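Local coordinates for acyl-CoA dehydrogenase domain protein Tcur3483 (Thermomonospora curvata, PDB 6WY9) that binds a flavin adenine dinucleotide cofactor and, as a member of the acyl-CoA dehydrogenase family, probably oxidises a CH-CH bond of an acyl thioester, at residues A[175-180]-A[218-223]. Residues are numbered along the deposited sequence; the frame is centred on the assembly and turned at random.
Sequences KIFTSG and SPIQTV. With FDA (dihydroflavine-adenine dinucleotide), chain C.
I220 reaches I176 and F177 through a single methyl group: its CD1 lies 4.0 Å from CG1 of I176 and 4.1 Å from CD1 of the F177 ring. The I220 side chain is extended at its end (chi2 171°), carrying the methyl to the other segment, and the side chains of I220 and I176 cross at about a right angle. I176 in turn covers the phenyl group of its own neighbour, CG1 standing 3.6 Å above the F177 ring plane, over its centre. F177 bridges flavin and strand. Its CB rests on the benzenoid part of the isoalloxazine, 3.5 Å from FDA C9A; CG is 3.9 Å from FDA C9; CD2 approaches the first ribityl carbon, C1'; CD1 meets the I220 methyl. With CG anti to the carbonyl carbon (chi1 -47°), the ring leans obliquely to both I220 CD1 and FDA C9. The backbone at F177 adopts positive phi as strand 168-176 ends, and the chain turns on through T178, centre of an inverse gamma turn, to S179. There the amide N donates to FDA O4 at 3.2 Å, bent to 145° at the hydrogen, with a weak second bond from S179 OG to the same oxygen. Strand 227-239 lies between the two strands, pairing with K175 and I220, so the apolar contact spans one intervening strand; a neighbouring subunit also packs on F177 and I220. This is the flavin-binding side of the middle beta-domain of the acyl-CoA dehydrogenase fold, where the end of an inner strand and its following turn line the isoalloxazine ring.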
loop_
_atom_site.group_PDB
_atom_site.type_symbol
_atom_site.label_atom_id
_atom_site.label_comp_id
_atom_site.label_asym_id
_atom_site.label_seq_id
_atom_site.Cartn_x
_atom_site.Cartn_y
_atom_site.Cartn_z
ATOM N N LYS A 175 -7.584 21.740 -29.107
ATOM C CA LYS A 175 -7.672 20.633 -28.168
ATOM C C LYS A 175 -6.305 19.953 -28.088
ATOM O O LYS A 175 -5.448 20.137 -28.950
ATOM C CB LYS A 175 -8.750 19.606 -28.574
ATOM C CG LYS A 175 -10.178 20.193 -28.698
ATOM C CD LYS A 175 -10.826 20.435 -27.319
ATOM C CE LYS A 175 -12.178 21.178 -27.468
ATOM N NZ LYS A 175 -12.943 21.249 -26.159
ATOM N N ILE A 176 -6.106 19.150 -27.062
ATOM C CA ILE A 176 -4.798 18.548 -26.850
ATOM C C ILE A 176 -4.999 17.086 -26.486
ATOM O O ILE A 176 -5.993 16.707 -25.856
ATOM C CB ILE A 176 -3.983 19.331 -25.768
ATOM C CG1 ILE A 176 -2.580 18.720 -25.581
ATOM C CG2 ILE A 176 -4.736 19.331 -24.448
ATOM C CD1 ILE A 176 -1.489 19.712 -25.122
ATOM N N PHE A 177 -4.059 16.243 -26.911
ATOM C CA PHE A 177 -4.164 14.794 -26.717
ATOM C C PHE A 177 -5.379 14.202 -27.454
ATOM O O PHE A 177 -6.020 13.248 -26.987
ATOM C CB PHE A 177 -4.196 14.386 -25.224
ATOM C CG PHE A 177 -3.144 15.041 -24.387
ATOM C CD1 PHE A 177 -1.798 14.801 -24.621
ATOM C CD2 PHE A 177 -3.499 15.925 -23.367
ATOM C CE1 PHE A 177 -0.806 15.462 -23.860
ATOM C CE2 PHE A 177 -2.513 16.572 -22.581
ATOM C CZ PHE A 177 -1.163 16.333 -22.838
ATOM N N THR A 178 -5.664 14.721 -28.640
ATOM C CA THR A 178 -6.755 14.213 -29.475
ATOM C C THR A 178 -6.280 12.945 -30.167
ATOM O O THR A 178 -5.848 12.989 -31.318
ATOM C CB THR A 178 -7.165 15.251 -30.519
ATOM O OG1 THR A 178 -7.266 16.558 -29.921
ATOM C CG2 THR A 178 -8.494 14.872 -31.137
ATOM N N SER A 179 -6.423 11.793 -29.497
ATOM C CA SER A 179 -5.954 10.535 -30.076
ATOM C C SER A 179 -6.693 10.227 -31.359
ATOM O O SER A 179 -7.927 10.296 -31.409
ATOM C CB SER A 179 -6.150 9.336 -29.136
ATOM O OG SER A 179 -5.739 9.644 -27.841
ATOM N N GLY A 180 -5.928 9.781 -32.353
ATOM C CA GLY A 180 -6.431 9.413 -33.653
ATOM C C GLY A 180 -6.795 10.582 -34.558
ATOM O O GLY A 180 -7.285 10.345 -35.665
ATOM N N SER A 218 -1.082 18.472 -34.975
ATOM C CA SER A 218 0.361 18.245 -34.862
ATOM C C SER A 218 0.634 17.107 -33.891
ATOM O O SER A 218 -0.106 16.914 -32.917
ATOM C CB SER A 218 1.125 19.507 -34.410
ATOM O OG SER A 218 0.645 19.952 -33.154
ATOM N N PRO A 219 1.689 16.328 -34.132
ATOM C CA PRO A 219 1.895 15.107 -33.357
ATOM C C PRO A 219 2.442 15.384 -31.968
ATOM O O PRO A 219 3.156 16.358 -31.743
ATOM C CB PRO A 219 2.913 14.328 -34.204
ATOM C CG PRO A 219 3.681 15.386 -34.943
ATOM C CD PRO A 219 2.666 16.467 -35.238
ATOM N N ILE A 220 2.098 14.489 -31.034
ATOM C CA ILE A 220 2.664 14.422 -29.684
ATOM C C ILE A 220 3.060 12.964 -29.425
ATOM O O ILE A 220 2.193 12.084 -29.418
ATOM C CB ILE A 220 1.654 14.877 -28.605
ATOM C CG1 ILE A 220 1.185 16.341 -28.787
ATOM C CG2 ILE A 220 2.241 14.663 -27.224
ATOM C CD1 ILE A 220 0.009 16.683 -27.817
ATOM N N GLN A 221 4.349 12.706 -29.188
ATOM C CA GLN A 221 4.824 11.347 -28.915
ATOM C C GLN A 221 4.794 11.083 -27.421
ATOM O O GLN A 221 5.254 11.922 -26.633
ATOM C CB GLN A 221 6.253 11.135 -29.433
ATOM C CG GLN A 221 6.714 9.696 -29.326
ATOM C CD GLN A 221 7.328 9.175 -30.621
ATOM O OE1 GLN A 221 8.113 9.868 -31.286
ATOM N NE2 GLN A 221 6.973 7.943 -30.989
ATOM N N THR A 222 4.285 9.919 -27.029
ATOM C CA THR A 222 4.197 9.586 -25.613
ATOM C C THR A 222 5.298 8.609 -25.223
ATOM O O THR A 222 5.843 7.870 -26.043
ATOM C CB THR A 222 2.841 8.972 -25.254
ATOM O OG1 THR A 222 2.789 7.668 -25.851
ATOM C CG2 THR A 222 1.699 9.887 -25.799
ATOM N N VAL A 223 5.589 8.600 -23.933
ATOM C CA VAL A 223 6.636 7.725 -23.435
ATOM C C VAL A 223 6.293 6.256 -23.695
ATOM O O VAL A 223 7.191 5.404 -23.825
ATOM C CB VAL A 223 6.863 8.013 -21.946
ATOM C CG1 VAL A 223 5.621 7.607 -21.118
ATOM C CG2 VAL A 223 8.164 7.276 -21.482
HETATM P PA FDA C . -4.745 17.920 -15.114
HETATM O O1A FDA C . -3.661 18.950 -15.107
HETATM O O2A FDA C . -6.217 18.367 -15.133
HETATM O O5B FDA C . -4.641 17.054 -13.663
HETATM C C5B FDA C . -3.346 16.521 -13.579
HETATM C C4B FDA C . -3.307 15.660 -12.302
HETATM O O4B FDA C . -3.804 16.555 -11.197
HETATM C C3B FDA C . -4.350 14.541 -12.297
HETATM O O3B FDA C . -3.866 13.367 -12.836
HETATM C C2B FDA C . -4.552 14.327 -10.807
HETATM O O2B FDA C . -3.404 13.683 -10.134
HETATM C C1B FDA C . -4.583 15.777 -10.232
HETATM N N9A FDA C . -5.922 16.336 -10.056
HETATM C C8A FDA C . -6.723 17.021 -10.990
HETATM N N7A FDA C . -7.864 17.449 -10.462
HETATM C C5A FDA C . -7.825 17.034 -9.148
HETATM C C6A FDA C . -8.760 17.169 -8.110
HETATM N N6A FDA C . -9.932 17.807 -8.292
HETATM N N1A FDA C . -8.498 16.662 -6.886
HETATM C C2A FDA C . -7.295 16.025 -6.779
HETATM N N3A FDA C . -6.305 15.807 -7.678
HETATM C C4A FDA C . -6.612 16.348 -8.868
HETATM N N1 FDA C . -8.473 13.755 -24.282
HETATM C C2 FDA C . -9.392 14.004 -25.323
HETATM O O2 FDA C . -10.120 15.021 -25.288
HETATM N N3 FDA C . -9.428 13.066 -26.348
HETATM C C4 FDA C . -8.610 11.914 -26.413
HETATM O O4 FDA C . -8.701 11.160 -27.373
HETATM C C4X FDA C . -7.699 11.741 -25.313
HETATM N N5 FDA C . -6.854 10.631 -25.302
HETATM C C5X FDA C . -5.699 10.707 -24.571
HETATM C C6 FDA C . -4.661 9.886 -24.820
HETATM C C7 FDA C . -3.475 10.017 -24.055
HETATM C C7M FDA C . -2.403 9.137 -24.352
HETATM C C8 FDA C . -3.357 10.920 -23.065
HETATM C C8M FDA C . -2.126 11.051 -22.259
HETATM C C9 FDA C . -4.433 11.744 -22.783
HETATM C C9A FDA C . -5.591 11.643 -23.547
HETATM N N10 FDA C . -6.696 12.467 -23.277
HETATM C C10 FDA C . -7.627 12.636 -24.306
HETATM C "C1'" FDA C . -6.551 13.549 -22.262
HETATM C "C2'" FDA C . -7.072 13.110 -20.865
HETATM O "O2'" FDA C . -8.417 13.047 -20.857
HETATM C "C3'" FDA C . -6.493 14.225 -19.881
HETATM O "O3'" FDA C . -5.091 14.104 -19.753
HETATM C "C4'" FDA C . -7.188 14.162 -18.529
HETATM O "O4'" FDA C . -8.493 14.592 -18.717
HETATM C "C5'" FDA C . -6.366 15.003 -17.516
HETATM O "O5'" FDA C . -6.378 16.329 -17.956
HETATM P P FDA C . -4.881 16.969 -17.780
HETATM O O1P FDA C . -4.008 16.097 -18.544
HETATM O O2P FDA C . -4.993 18.445 -18.133
HETATM O O3P FDA C . -4.409 16.811 -16.197
#